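Local coordinates for glycerol uptake operon antiterminator regulatory protein (Listeria monocytogenes str. 4b, PDB 3KTS), which probably acts as a transcription antiterminator that switches on glycerol uptake genes in response to glycerol 3-phosphate, at residues V57-A61 with D62-G66; Y72-D75 with F76-T79; A121-K125 with V126-C130; Q167-A170 with S171-A175. One frame throughout, in Å; residues are numbered along the deposited sequence.

In the fold
All four contacts lie in one parallel eight-stranded TIM barrel, each within a continuous piece of chain. Interactions 1 and 2 are neighbours, their centres about 11 Å apart, and they touch directly: A61 CB packs against L77 CD1 and I74 CD1, each at 3.8 Å, so the turn after strand 56-60 rests on helix 71-81. Interactions 3 and 4 both lead from a helix into the next strand; their nearest atoms are about 5 Å apart without touching. Interaction 4 lies across the chain's centre from interaction 2, about 31 Å away between centres. Of the four, interaction 1 is associated with a possible pocket: the H60 side chain is about 6 Å from an unidentified bound molecule.

Interaction 1: V57-A61 with D62-G66; sequences VLLHA and DLVNG
H60 and L63 lie side by side and point the same way, their side chains forming one flank of the turn that ends strand 56-60. In L63, CG sits beside the backbone N and anti to the carbonyl carbon (chi1 -63°), which brings CD1 up beside CB and CG of H60. L63 CD1 touches H60 CB at 3.8 Å and stands 4.2 Å from the imidazole centroid, an off-centre CH-pi contact made obliquely to the ring. The backbone closes the turn with one bond: L63 N donates to H60 O at 3.2 Å, approaching from above the carbonyl plane, and A61 and D62 occupy the two central positions of a type I beta turn. V64 turns back toward the strand on another flank, where its CG2 is 4.4 Å from L59 CD1 in a loose apolar contact. D62 directs its carboxylate elsewhere: OD1 accepts from T89 N and OD2 is bonded to S88 OG, which tie the turn to the end of strand 85-88, while N69 ND2, also bonded to OD2, ties it to the chain leading into helix 71-81. The H60 side chain also touches V34, L36 and R107 of other strands. A tight turn at the carboxyl end of a barrel strand, with a side chain directed into the barrel, is the position at which TIM-barrel proteins build their ligand pockets.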
ATOM      1  N   VAL A  57     -10.101  -1.563   1.233  1.00 82.83           N
ATOM      2  CA  VAL A  57      -9.297  -0.336   1.154  1.00 83.13           C
ATOM      3  C   VAL A  57      -7.963  -0.396   1.912  1.00 85.26           C
ATOM      4  O   VAL A  57      -7.912  -0.732   3.101  1.00 83.53           O
ATOM      5  CB  VAL A  57     -10.108   0.912   1.604  1.00 78.18           C
ATOM      6  CG1 VAL A  57      -9.270   2.188   1.506  1.00 78.39           C
ATOM      7  CG2 VAL A  57     -11.345   1.061   0.761  1.00 78.58           C
ATOM      8  N   LEU A  58      -6.889  -0.077   1.192  1.00 80.75           N
ATOM      9  CA  LEU A  58      -5.587   0.184   1.789  1.00 78.35           C
ATOM     10  C   LEU A  58      -5.388   1.700   1.817  1.00 73.51           C
ATOM     11  O   LEU A  58      -5.308   2.344   0.766  1.00 71.43           O
ATOM     12  CB  LEU A  58      -4.481  -0.517   0.993  1.00 73.42           C
ATOM     13  CG  LEU A  58      -4.687  -2.028   0.792  1.00 79.34           C
ATOM     14  CD1 LEU A  58      -3.810  -2.594  -0.326  1.00 67.30           C
ATOM     15  CD2 LEU A  58      -4.486  -2.803   2.097  1.00 52.48           C
ATOM     16  N   LEU A  59      -5.334   2.266   3.019  1.00 67.05           N
ATOM     17  CA  LEU A  59      -5.300   3.720   3.186  1.00 73.86           C
ATOM     18  C   LEU A  59      -3.931   4.273   3.587  1.00 73.51           C
ATOM     19  O   LEU A  59      -3.342   3.844   4.580  1.00 73.35           O
ATOM     20  CB  LEU A  59      -6.364   4.172   4.199  1.00 70.24           C
ATOM     21  CG  LEU A  59      -6.344   5.649   4.619  1.00 62.95           C
ATOM     22  CD1 LEU A  59      -6.638   6.576   3.438  1.00 85.20           C
ATOM     23  CD2 LEU A  59      -7.303   5.926   5.775  1.00 74.22           C
ATOM     24  N   HIS A  60      -3.451   5.244   2.817  1.00 74.78           N
ATOM     25  CA  HIS A  60      -2.234   5.964   3.163  1.00 84.19           C
ATOM     26  C   HIS A  60      -2.428   6.873   4.365  1.00 86.85           C
ATOM     27  O   HIS A  60      -3.009   7.956   4.256  1.00 89.41           O
ATOM     28  CB  HIS A  60      -1.724   6.760   1.971  1.00 89.37           C
ATOM     29  CG  HIS A  60      -0.878   5.952   1.046  1.00103.84           C
ATOM     30  ND1 HIS A  60       0.478   5.795   1.231  1.00111.11           N
ATOM     31  CD2 HIS A  60      -1.197   5.230  -0.053  1.00111.52           C
ATOM     32  CE1 HIS A  60       0.958   5.019   0.277  1.00120.20           C
ATOM     33  NE2 HIS A  60      -0.036   4.664  -0.516  1.00113.83           N
ATOM     34  N   ALA A  61      -1.925   6.410   5.507  1.00 85.72           N
ATOM     35  CA  ALA A  61      -2.017   7.120   6.776  1.00 83.76           C
ATOM     36  C   ALA A  61      -1.271   8.455   6.757  1.00 88.04           C
ATOM     37  O   ALA A  61      -1.651   9.402   7.448  1.00 91.17           O
ATOM     38  CB  ALA A  61      -1.485   6.244   7.879  1.00 86.56           C
ATOM     39  N   ASP A  62      -0.215   8.519   5.950  1.00 87.61           N
ATOM     40  CA  ASP A  62       0.629   9.701   5.860  1.00 86.52           C
ATOM     41  C   ASP A  62       0.045  10.791   4.962  1.00 85.42           C
ATOM     42  O   ASP A  62       0.430  11.957   5.078  1.00 86.44           O
ATOM     43  CB  ASP A  62       2.028   9.307   5.378  1.00 80.71           C
ATOM     44  CG  ASP A  62       2.725   8.357   6.332  1.00 92.57           C
ATOM     45  OD1 ASP A  62       3.642   7.642   5.882  1.00 93.82           O
ATOM     46  OD2 ASP A  62       2.357   8.321   7.528  1.00 91.04           O
ATOM     47  N   LEU A  63      -0.885  10.406   4.087  1.00 81.82           N
ATOM     48  CA  LEU A  63      -1.454  11.305   3.082  1.00 77.59           C
ATOM     49  C   LEU A  63      -2.879  11.806   3.387  1.00 80.93           C
ATOM     50  O   LEU A  63      -3.591  12.265   2.487  1.00 82.26           O
ATOM     51  CB  LEU A  63      -1.418  10.636   1.703  1.00 76.37           C
ATOM     52  CG  LEU A  63      -0.055  10.292   1.093  1.00 77.49           C
ATOM     53  CD1 LEU A  63      -0.254   9.511  -0.186  1.00 65.22           C
ATOM     54  CD2 LEU A  63       0.800  11.537   0.830  1.00 59.08           C
ATOM     55  N   VAL A  64      -3.285  11.725   4.652  1.00 80.86           N
ATOM     56  CA  VAL A  64      -4.596  12.220   5.072  1.00 77.51           C
ATOM     57  C   VAL A  64      -4.494  13.678   5.517  1.00 75.22           C
ATOM     58  O   VAL A  64      -4.116  13.966   6.653  1.00 85.04           O
ATOM     59  CB  VAL A  64      -5.208  11.369   6.211  1.00 78.55           C
ATOM     60  CG1 VAL A  64      -6.637  11.827   6.516  1.00 70.52           C
ATOM     61  CG2 VAL A  64      -5.177   9.881   5.862  1.00 59.92           C
ATOM     62  N   ASN A  65      -4.826  14.589   4.607  1.00 70.32           N
ATOM     63  CA  ASN A  65      -4.837  16.022   4.904  1.00 72.40           C
ATOM     64  C   ASN A  65      -5.700  16.415   6.109  1.00 71.81           C
ATOM     65  O   ASN A  65      -6.878  16.046   6.208  1.00 73.82           O
ATOM     66  CB  ASN A  65      -5.239  16.814   3.662  1.00 68.57           C
ATOM     67  CG  ASN A  65      -4.169  16.791   2.594  1.00 89.61           C
ATOM     68  OD1 ASN A  65      -3.063  17.308   2.792  1.00 99.60           O
ATOM     69  ND2 ASN A  65      -4.486  16.188   1.453  1.00 84.23           N
ATOM     70  N   GLY A  66      -5.078  17.143   7.031  1.00 71.87           N
ATOM     71  CA  GLY A  66      -5.722  17.574   8.266  1.00 72.97           C
ATOM     72  C   GLY A  66      -5.438  16.669   9.445  1.00 72.50           C
ATOM     73  O   GLY A  66      -5.727  17.037  10.584  1.00 76.46           O
TER

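Interaction 2: Y72-D75 with F76-T79; sequences YAID and FLCT
T79 grips the carbonyl oxygen of D75 twice, through its backbone and through its hydroxyl. T79 N donates to D75 O at 2.9 Å, nearly along the C=O axis, and T79 OG1 donates to D75 O at 2.7 Å from above the carbonyl plane. The hydroxyl gets there because OG1 lies between the backbone N and the carbonyl carbon (chi1 61°), folding it back over the preceding turn. Three further helical bonds run alongside: F76 N to Y72 O at 3.1 Å, L77 N to A73 O at 3.2 Å and C78 N to I74 O at 3.0 Å. The carboxylate of D75 leaves this backbone network for a different helix end, where OD1 is hydrogen-bonded to H100 NE2 and OD2 makes a long, weak ion pair with K96 NZ. Farther out, A73 O lies at the edge of the F76 ring, near its plane. On the buried side, the I74 and L77 side chains meet at an oblique angle, CD1 to CD1 at 3.9 Å, and I74 CG2 lies 4.1 Å from C78 SG. I74 and L77 both cover A61, and I74 reaches on to A93 of helix 91-99. Helix 71-81 is thus joined to its surroundings by apolar packing of I74 and L77 and by the D75-H100 bond, while the T79 hydroxyl bonds back into its own helix.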
ATOM      1  N   TYR A  72      -2.377   8.663  18.116  1.00 72.69           N
ATOM      2  CA  TYR A  72      -3.779   9.072  18.232  1.00 69.96           C
ATOM      3  C   TYR A  72      -4.484   9.076  16.884  1.00 74.29           C
ATOM      4  O   TYR A  72      -5.677   8.747  16.792  1.00 76.03           O
ATOM      5  CB  TYR A  72      -3.903  10.476  18.811  1.00 67.41           C
ATOM      6  CG  TYR A  72      -3.021  10.786  19.986  1.00 72.07           C
ATOM      7  CD1 TYR A  72      -1.830  11.482  19.812  1.00 78.20           C
ATOM      8  CD2 TYR A  72      -3.390  10.420  21.277  1.00 62.13           C
ATOM      9  CE1 TYR A  72      -1.022  11.789  20.886  1.00 67.66           C
ATOM     10  CE2 TYR A  72      -2.586  10.728  22.364  1.00 64.27           C
ATOM     11  CZ  TYR A  72      -1.403  11.410  22.158  1.00 60.22           C
ATOM     12  OH  TYR A  72      -0.591  11.723  23.221  1.00 78.15           O
ATOM     13  N   ALA A  73      -3.743   9.474  15.851  1.00 68.65           N
ATOM     14  CA  ALA A  73      -4.252   9.507  14.488  1.00 70.68           C
ATOM     15  C   ALA A  73      -4.446   8.105  13.926  1.00 74.23           C
ATOM     16  O   ALA A  73      -5.378   7.869  13.160  1.00 79.16           O
ATOM     17  CB  ALA A  73      -3.329  10.298  13.611  1.00 71.14           C
ATOM     18  N   ILE A  74      -3.573   7.181  14.318  1.00 73.46           N
ATOM     19  CA  ILE A  74      -3.671   5.798  13.858  1.00 76.03           C
ATOM     20  C   ILE A  74      -4.811   5.099  14.586  1.00 77.94           C
ATOM     21  O   ILE A  74      -5.576   4.350  13.971  1.00 80.35           O
ATOM     22  CB  ILE A  74      -2.317   5.049  13.990  1.00 75.71           C
ATOM     23  CG1 ILE A  74      -1.253   5.721  13.111  1.00 72.45           C
ATOM     24  CG2 ILE A  74      -2.440   3.572  13.607  1.00 79.75           C
ATOM     25  CD1 ILE A  74      -1.710   6.086  11.686  1.00 59.95           C
ATOM     26  N   ASP A  75      -4.939   5.393  15.882  1.00 81.22           N
ATOM     27  CA  ASP A  75      -6.095   4.992  16.697  1.00 80.22           C
ATOM     28  C   ASP A  75      -7.421   5.352  16.026  1.00 78.55           C
ATOM     29  O   ASP A  75      -8.312   4.514  15.937  1.00 78.06           O
ATOM     30  CB  ASP A  75      -6.019   5.635  18.089  1.00 77.43           C
ATOM     31  CG  ASP A  75      -5.041   4.925  19.008  1.00 90.38           C
ATOM     32  OD1 ASP A  75      -4.971   3.680  18.933  1.00 86.60           O
ATOM     33  OD2 ASP A  75      -4.351   5.605  19.807  1.00 82.32           O
ATOM     34  N   PHE A  76      -7.515   6.591  15.542  1.00 80.90           N
ATOM     35  CA  PHE A  76      -8.672   7.111  14.804  1.00 80.57           C
ATOM     36  C   PHE A  76      -8.963   6.324  13.530  1.00 83.83           C
ATOM     37  O   PHE A  76     -10.121   6.032  13.227  1.00 84.67           O
ATOM     38  CB  PHE A  76      -8.424   8.583  14.475  1.00 79.24           C
ATOM     39  CG  PHE A  76      -9.476   9.223  13.605  1.00 75.26           C
ATOM     40  CD1 PHE A  76      -9.156   9.658  12.321  1.00 81.90           C
ATOM     41  CD2 PHE A  76     -10.766   9.428  14.078  1.00 75.04           C
ATOM     42  CE1 PHE A  76     -10.105  10.268  11.517  1.00 76.54           C
ATOM     43  CE2 PHE A  76     -11.727  10.032  13.279  1.00 64.35           C
ATOM     44  CZ  PHE A  76     -11.394  10.464  12.000  1.00 76.46           C
ATOM     45  N   LEU A  77      -7.908   5.975  12.801  1.00 86.65           N
ATOM     46  CA  LEU A  77      -8.044   5.222  11.560  1.00 81.35           C
ATOM     47  C   LEU A  77      -8.532   3.812  11.810  1.00 81.96           C
ATOM     48  O   LEU A  77      -9.288   3.272  11.010  1.00 91.29           O
ATOM     49  CB  LEU A  77      -6.721   5.180  10.798  1.00 77.96           C
ATOM     50  CG  LEU A  77      -6.141   6.496  10.283  1.00 69.44           C
ATOM     51  CD1 LEU A  77      -4.902   6.207   9.469  1.00 58.43           C
ATOM     52  CD2 LEU A  77      -7.157   7.276   9.462  1.00 72.48           C
ATOM     53  N   CYS A  78      -8.107   3.232  12.929  1.00 79.59           N
ATOM     54  CA  CYS A  78      -8.416   1.842  13.251  1.00 85.32           C
ATOM     55  C   CYS A  78      -9.757   1.654  13.946  1.00 87.88           C
ATOM     56  O   CYS A  78     -10.445   0.660  13.709  1.00 92.52           O
ATOM     57  CB  CYS A  78      -7.311   1.251  14.118  1.00 91.58           C
ATOM     58  SG  CYS A  78      -5.709   1.142  13.298  1.00 92.81           S
ATOM     59  N   THR A  79     -10.120   2.602  14.808  1.00 91.94           N
ATOM     60  CA  THR A  79     -11.357   2.514  15.583  1.00 87.78           C
ATOM     61  C   THR A  79     -12.542   3.219  14.920  1.00 91.03           C
ATOM     62  O   THR A  79     -13.675   2.757  15.045  1.00 97.97           O
ATOM     63  CB  THR A  79     -11.191   3.048  17.035  1.00 87.76           C
ATOM     64  OG1 THR A  79     -10.804   4.429  17.008  1.00 83.71           O
ATOM     65  CG2 THR A  79     -10.150   2.236  17.810  1.00 70.45           C
TER

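Interaction 3: A121-K125 with V126-C130; sequences ALIQK and VQPDC
The last turn of helix 113-126 closes with V126 N bonded to L122 O at 2.9 Å and Q127 N to I123 O at 3.0 Å, before Q127 adopts a positive phi of 50° and leaves the helix. This is a helix-to-strand connection of the TIM barrel, leading to strand 130-134. P128 follows immediately and, lacking an N-H, cannot donate a bond back into the turn; its CD instead packs 4.0 Å from I123 CG2, the two side chains crossing at about a right angle. One turn back, L122 meets V126 obliquely: its CG is anti to the backbone N (chi1 -168°), and CD1 comes within 3.9 Å of V126 CG1. V126 and P128 both press on Q106 and I94, so the helix end packs on both strand 103-109 and helix 91-99, while K98 NZ bonds to the carbonyl oxygens of V126 and Q127. The Q127 side chain bends at chi2 and lies beside that of Q124, their amide planes well turned from one another. Its NE2 donates to Q124 O at 2.9 Å in a nearly straight bond, with that oxygen close to the plane of the Q127 amide.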
ATOM      1  N   ALA A 121      16.627  -1.692   8.596  1.00 81.91           N
ATOM      2  CA  ALA A 121      16.736  -1.667  10.048  1.00 79.71           C
ATOM      3  C   ALA A 121      15.376  -1.368  10.684  1.00 79.70           C
ATOM      4  O   ALA A 121      15.045  -1.931  11.728  1.00 87.60           O
ATOM      5  CB  ALA A 121      17.792  -0.643  10.491  1.00 60.25           C
ATOM      6  N   LEU A 122      14.589  -0.505  10.038  1.00 78.06           N
ATOM      7  CA  LEU A 122      13.251  -0.149  10.528  1.00 72.98           C
ATOM      8  C   LEU A 122      12.265  -1.300  10.349  1.00 73.81           C
ATOM      9  O   LEU A 122      11.468  -1.578  11.247  1.00 75.08           O
ATOM     10  CB  LEU A 122      12.722   1.118   9.843  1.00 74.93           C
ATOM     11  CG  LEU A 122      11.464   1.771  10.438  1.00 68.57           C
ATOM     12  CD1 LEU A 122      11.575   1.957  11.961  1.00 57.00           C
ATOM     13  CD2 LEU A 122      11.169   3.097   9.775  1.00 51.44           C
ATOM     14  N   ILE A 123      12.339  -1.953   9.188  1.00 73.76           N
ATOM     15  CA  ILE A 123      11.570  -3.162   8.881  1.00 76.80           C
ATOM     16  C   ILE A 123      11.856  -4.253   9.913  1.00 82.98           C
ATOM     17  O   ILE A 123      10.935  -4.914  10.402  1.00 83.78           O
ATOM     18  CB  ILE A 123      11.887  -3.671   7.450  1.00 70.29           C
ATOM     19  CG1 ILE A 123      11.224  -2.768   6.410  1.00 74.90           C
ATOM     20  CG2 ILE A 123      11.409  -5.103   7.244  1.00 74.60           C
ATOM     21  CD1 ILE A 123      11.825  -2.898   5.029  1.00 79.00           C
ATOM     22  N   GLN A 124      13.136  -4.406  10.254  1.00 85.84           N
ATOM     23  CA  GLN A 124      13.582  -5.378  11.243  1.00 90.62           C
ATOM     24  C   GLN A 124      12.969  -5.102  12.608  1.00 87.54           C
ATOM     25  O   GLN A 124      12.557  -6.032  13.303  1.00 86.57           O
ATOM     26  CB  GLN A 124      15.112  -5.367  11.352  1.00 96.80           C
ATOM     27  CG  GLN A 124      15.709  -6.637  11.961  1.00111.16           C
ATOM     28  CD  GLN A 124      15.513  -7.864  11.076  1.00134.08           C
ATOM     29  OE1 GLN A 124      15.632  -7.789   9.849  1.00126.26           O
ATOM     30  NE2 GLN A 124      15.214  -9.001  11.699  1.00133.41           N
ATOM     31  N   LYS A 125      12.905  -3.821  12.968  1.00 87.98           N
ATOM     32  CA  LYS A 125      12.372  -3.388  14.258  1.00 88.06           C
ATOM     33  C   LYS A 125      10.851  -3.561  14.363  1.00 84.68           C
ATOM     34  O   LYS A 125      10.365  -4.192  15.299  1.00 84.95           O
ATOM     35  CB  LYS A 125      12.792  -1.937  14.563  1.00 85.81           C
ATOM     36  CG  LYS A 125      11.961  -1.240  15.656  1.00 91.96           C
ATOM     37  CD  LYS A 125      12.540   0.098  16.092  1.00 87.15           C
ATOM     38  CE  LYS A 125      13.599  -0.083  17.177  1.00112.84           C
ATOM     39  NZ  LYS A 125      14.010   1.211  17.796  1.00117.06           N
ATOM     40  N   VAL A 126      10.106  -3.020  13.405  1.00 80.29           N
ATOM     41  CA  VAL A 126       8.650  -2.917  13.569  1.00 84.73           C
ATOM     42  C   VAL A 126       7.876  -4.129  13.047  1.00 79.21           C
ATOM     43  O   VAL A 126       6.695  -4.297  13.364  1.00 82.71           O
ATOM     44  CB  VAL A 126       8.079  -1.600  12.982  1.00 85.47           C
ATOM     45  CG1 VAL A 126       8.834  -0.385  13.538  1.00 85.42           C
ATOM     46  CG2 VAL A 126       8.120  -1.622  11.462  1.00 85.88           C
ATOM     47  N   GLN A 127       8.560  -4.965  12.270  1.00 74.08           N
ATOM     48  CA  GLN A 127       8.006  -6.191  11.697  1.00 74.70           C
ATOM     49  C   GLN A 127       6.670  -5.968  10.989  1.00 77.91           C
ATOM     50  O   GLN A 127       5.629  -6.415  11.470  1.00 79.06           O
ATOM     51  CB  GLN A 127       7.894  -7.300  12.759  1.00 75.83           C
ATOM     52  CG  GLN A 127       9.215  -7.914  13.170  1.00 87.43           C
ATOM     53  CD  GLN A 127       9.943  -8.547  12.001  1.00107.12           C
ATOM     54  OE1 GLN A 127       9.371  -9.351  11.259  1.00118.43           O
ATOM     55  NE2 GLN A 127      11.210  -8.183  11.827  1.00106.58           N
ATOM     56  N   PRO A 128       6.696  -5.285   9.834  1.00 79.79           N
ATOM     57  CA  PRO A 128       5.431  -4.984   9.199  1.00 75.20           C
ATOM     58  C   PRO A 128       4.835  -6.226   8.576  1.00 77.83           C
ATOM     59  O   PRO A 128       5.555  -7.181   8.284  1.00 86.13           O
ATOM     60  CB  PRO A 128       5.822  -3.987   8.115  1.00 73.39           C
ATOM     61  CG  PRO A 128       7.207  -4.337   7.765  1.00 76.62           C
ATOM     62  CD  PRO A 128       7.841  -4.796   9.040  1.00 85.58           C
ATOM     63  N   ASP A 129       3.522  -6.210   8.381  1.00 82.54           N
ATOM     64  CA  ASP A 129       2.823  -7.307   7.731  1.00 83.52           C
ATOM     65  C   ASP A 129       3.222  -7.399   6.269  1.00 77.41           C
ATOM     66  O   ASP A 129       3.178  -8.472   5.674  1.00 77.42           O
ATOM     67  CB  ASP A 129       1.307  -7.121   7.838  1.00 85.44           C
ATOM     68  CG  ASP A 129       0.805  -7.153   9.276  1.00 98.60           C
ATOM     69  OD1 ASP A 129       1.312  -7.975  10.077  1.00109.48           O
ATOM     70  OD2 ASP A 129      -0.107  -6.360   9.601  1.00 94.68           O
ATOM     71  N   CYS A 130       3.627  -6.263   5.707  1.00 82.53           N
ATOM     72  CA  CYS A 130       3.946  -6.154   4.290  1.00 84.74           C
ATOM     73  C   CYS A 130       4.859  -4.944   4.060  1.00 78.14           C
ATOM     74  O   CYS A 130       4.944  -4.076   4.914  1.00 77.81           O
ATOM     75  CB  CYS A 130       2.643  -5.998   3.508  1.00 77.32           C
ATOM     76  SG  CYS A 130       2.780  -6.178   1.744  1.00 95.07           S
TER

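Interaction 4: Q167-A170 with S171-A175; sequences QVIA and SGAIA
V168 O takes two backbone N-H groups from the chain that follows the helix: A173 N donates to it at 3.2 Å, in the carbonyl plane and on a lone pair, and S171 N adds a weak bond, also 3.2 Å. One residue earlier, S171 OG donates to Q167 O at 2.9 Å. OG sits beside its own backbone N (chi1 -71°), which turns the hydroxyl back along the helix toward that carbonyl. G172 N makes a weak, long bond to I169 O, and together with the A173 N bond and the positive phi of G172 (140°) it completes a Schellman motif, the reversal that ends helix 162-169. The chain then enters strand 173-178, the second strand of a beta-alpha-beta unit that starts with strand 153-156. A173 directs its methyl group back at the helix, where CB lies 4.4 Å from I169 CG1 and 4.5 Å from V168 CG2. A173 O lies over the same turn and receives a CA-H...O contact from I169 CA at 3.6 Å. V168 and A173 share a further neighbour, V142 of helix 139-149, and I169 extends along the start of the strand, its CD1 4.4 Å from A175 CA.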
ATOM      1  N   GLN A 167       8.001  -8.170 -14.765  1.00 83.97           N
ATOM      2  CA  GLN A 167       9.406  -8.189 -14.347  1.00 83.35           C
ATOM      3  C   GLN A 167       9.567  -8.080 -12.837  1.00 83.48           C
ATOM      4  O   GLN A 167      10.373  -8.797 -12.239  1.00 83.18           O
ATOM      5  CB  GLN A 167      10.180  -7.047 -15.015  1.00 80.99           C
ATOM      6  CG  GLN A 167      10.646  -7.331 -16.434  1.00 89.58           C
ATOM      7  CD  GLN A 167      11.167  -6.091 -17.144  1.00 94.17           C
ATOM      8  OE1 GLN A 167      12.071  -6.176 -17.974  1.00 98.61           O
ATOM      9  NE2 GLN A 167      10.596  -4.930 -16.823  1.00 97.48           N
ATOM     10  N   VAL A 168       8.793  -7.187 -12.227  1.00 81.76           N
ATOM     11  CA  VAL A 168       8.906  -6.943 -10.795  1.00 83.88           C
ATOM     12  C   VAL A 168       8.215  -8.034  -9.958  1.00 81.62           C
ATOM     13  O   VAL A 168       8.686  -8.379  -8.877  1.00 81.87           O
ATOM     14  CB  VAL A 168       8.481  -5.486 -10.412  1.00 84.41           C
ATOM     15  CG1 VAL A 168       6.960  -5.309 -10.359  1.00 84.80           C
ATOM     16  CG2 VAL A 168       9.115  -5.082  -9.112  1.00 90.61           C
ATOM     17  N   ILE A 169       7.130  -8.595 -10.492  1.00 83.88           N
ATOM     18  CA  ILE A 169       6.395  -9.682  -9.838  1.00 80.82           C
ATOM     19  C   ILE A 169       7.209 -10.977  -9.913  1.00 76.19           C
ATOM     20  O   ILE A 169       7.206 -11.775  -8.970  1.00 81.65           O
ATOM     21  CB  ILE A 169       4.946  -9.821 -10.420  1.00 77.46           C
ATOM     22  CG1 ILE A 169       4.057  -8.711  -9.854  1.00 83.20           C
ATOM     23  CG2 ILE A 169       4.321 -11.181 -10.115  1.00 75.22           C
ATOM     24  CD1 ILE A 169       2.614  -8.750 -10.328  1.00 86.27           C
ATOM     25  N   ALA A 170       7.948 -11.149 -11.006  1.00 66.08           N
ATOM     26  CA  ALA A 170       8.837 -12.301 -11.154  1.00 78.84           C
ATOM     27  C   ALA A 170      10.103 -12.178 -10.307  1.00 85.34           C
ATOM     28  O   ALA A 170      10.826 -13.154 -10.123  1.00 97.16           O
ATOM     29  CB  ALA A 170       9.204 -12.509 -12.606  1.00 73.20           C
ATOM     30  N   SER A 171      10.373 -10.974  -9.811  1.00 87.04           N
ATOM     31  CA  SER A 171      11.529 -10.723  -8.963  1.00 87.83           C
ATOM     32  C   SER A 171      11.252 -11.041  -7.494  1.00 91.97           C
ATOM     33  O   SER A 171      12.185 -11.193  -6.701  1.00 91.24           O
ATOM     34  CB  SER A 171      11.966  -9.271  -9.107  1.00 85.37           C
ATOM     35  OG  SER A 171      12.553  -9.053 -10.374  1.00 91.16           O
ATOM     36  N   GLY A 172       9.974 -11.133  -7.133  1.00 88.98           N
ATOM     37  CA  GLY A 172       9.593 -11.440  -5.760  1.00 83.53           C
ATOM     38  C   GLY A 172       8.406 -10.659  -5.231  1.00 80.04           C
ATOM     39  O   GLY A 172       7.925 -10.938  -4.125  1.00 76.77           O
ATOM     40  N   ALA A 173       7.935  -9.680  -6.003  1.00 75.58           N
ATOM     41  CA  ALA A 173       6.779  -8.884  -5.592  1.00 74.70           C
ATOM     42  C   ALA A 173       5.495  -9.704  -5.622  1.00 78.31           C
ATOM     43  O   ALA A 173       5.255 -10.477  -6.553  1.00 78.11           O
ATOM     44  CB  ALA A 173       6.637  -7.639  -6.433  1.00 75.24           C
ATOM     45  N   ILE A 174       4.697  -9.530  -4.573  1.00 78.66           N
ATOM     46  CA  ILE A 174       3.442 -10.245  -4.381  1.00 76.14           C
ATOM     47  C   ILE A 174       2.338  -9.587  -5.223  1.00 81.02           C
ATOM     48  O   ILE A 174       1.423 -10.267  -5.698  1.00 84.15           O
ATOM     49  CB  ILE A 174       3.092 -10.351  -2.849  1.00 71.65           C
ATOM     50  CG1 ILE A 174       1.858 -11.213  -2.583  1.00 80.44           C
ATOM     51  CG2 ILE A 174       2.933  -8.990  -2.207  1.00 82.03           C
ATOM     52  CD1 ILE A 174       1.501 -11.312  -1.112  1.00 77.67           C
ATOM     53  N   ALA A 175       2.462  -8.272  -5.427  1.00 81.38           N
ATOM     54  CA  ALA A 175       1.534  -7.475  -6.243  1.00 78.40           C
ATOM     55  C   ALA A 175       2.149  -6.120  -6.591  1.00 77.83           C
ATOM     56  O   ALA A 175       3.239  -5.780  -6.130  1.00 85.46           O
ATOM     57  CB  ALA A 175       0.188  -7.277  -5.531  1.00 63.35           C
TER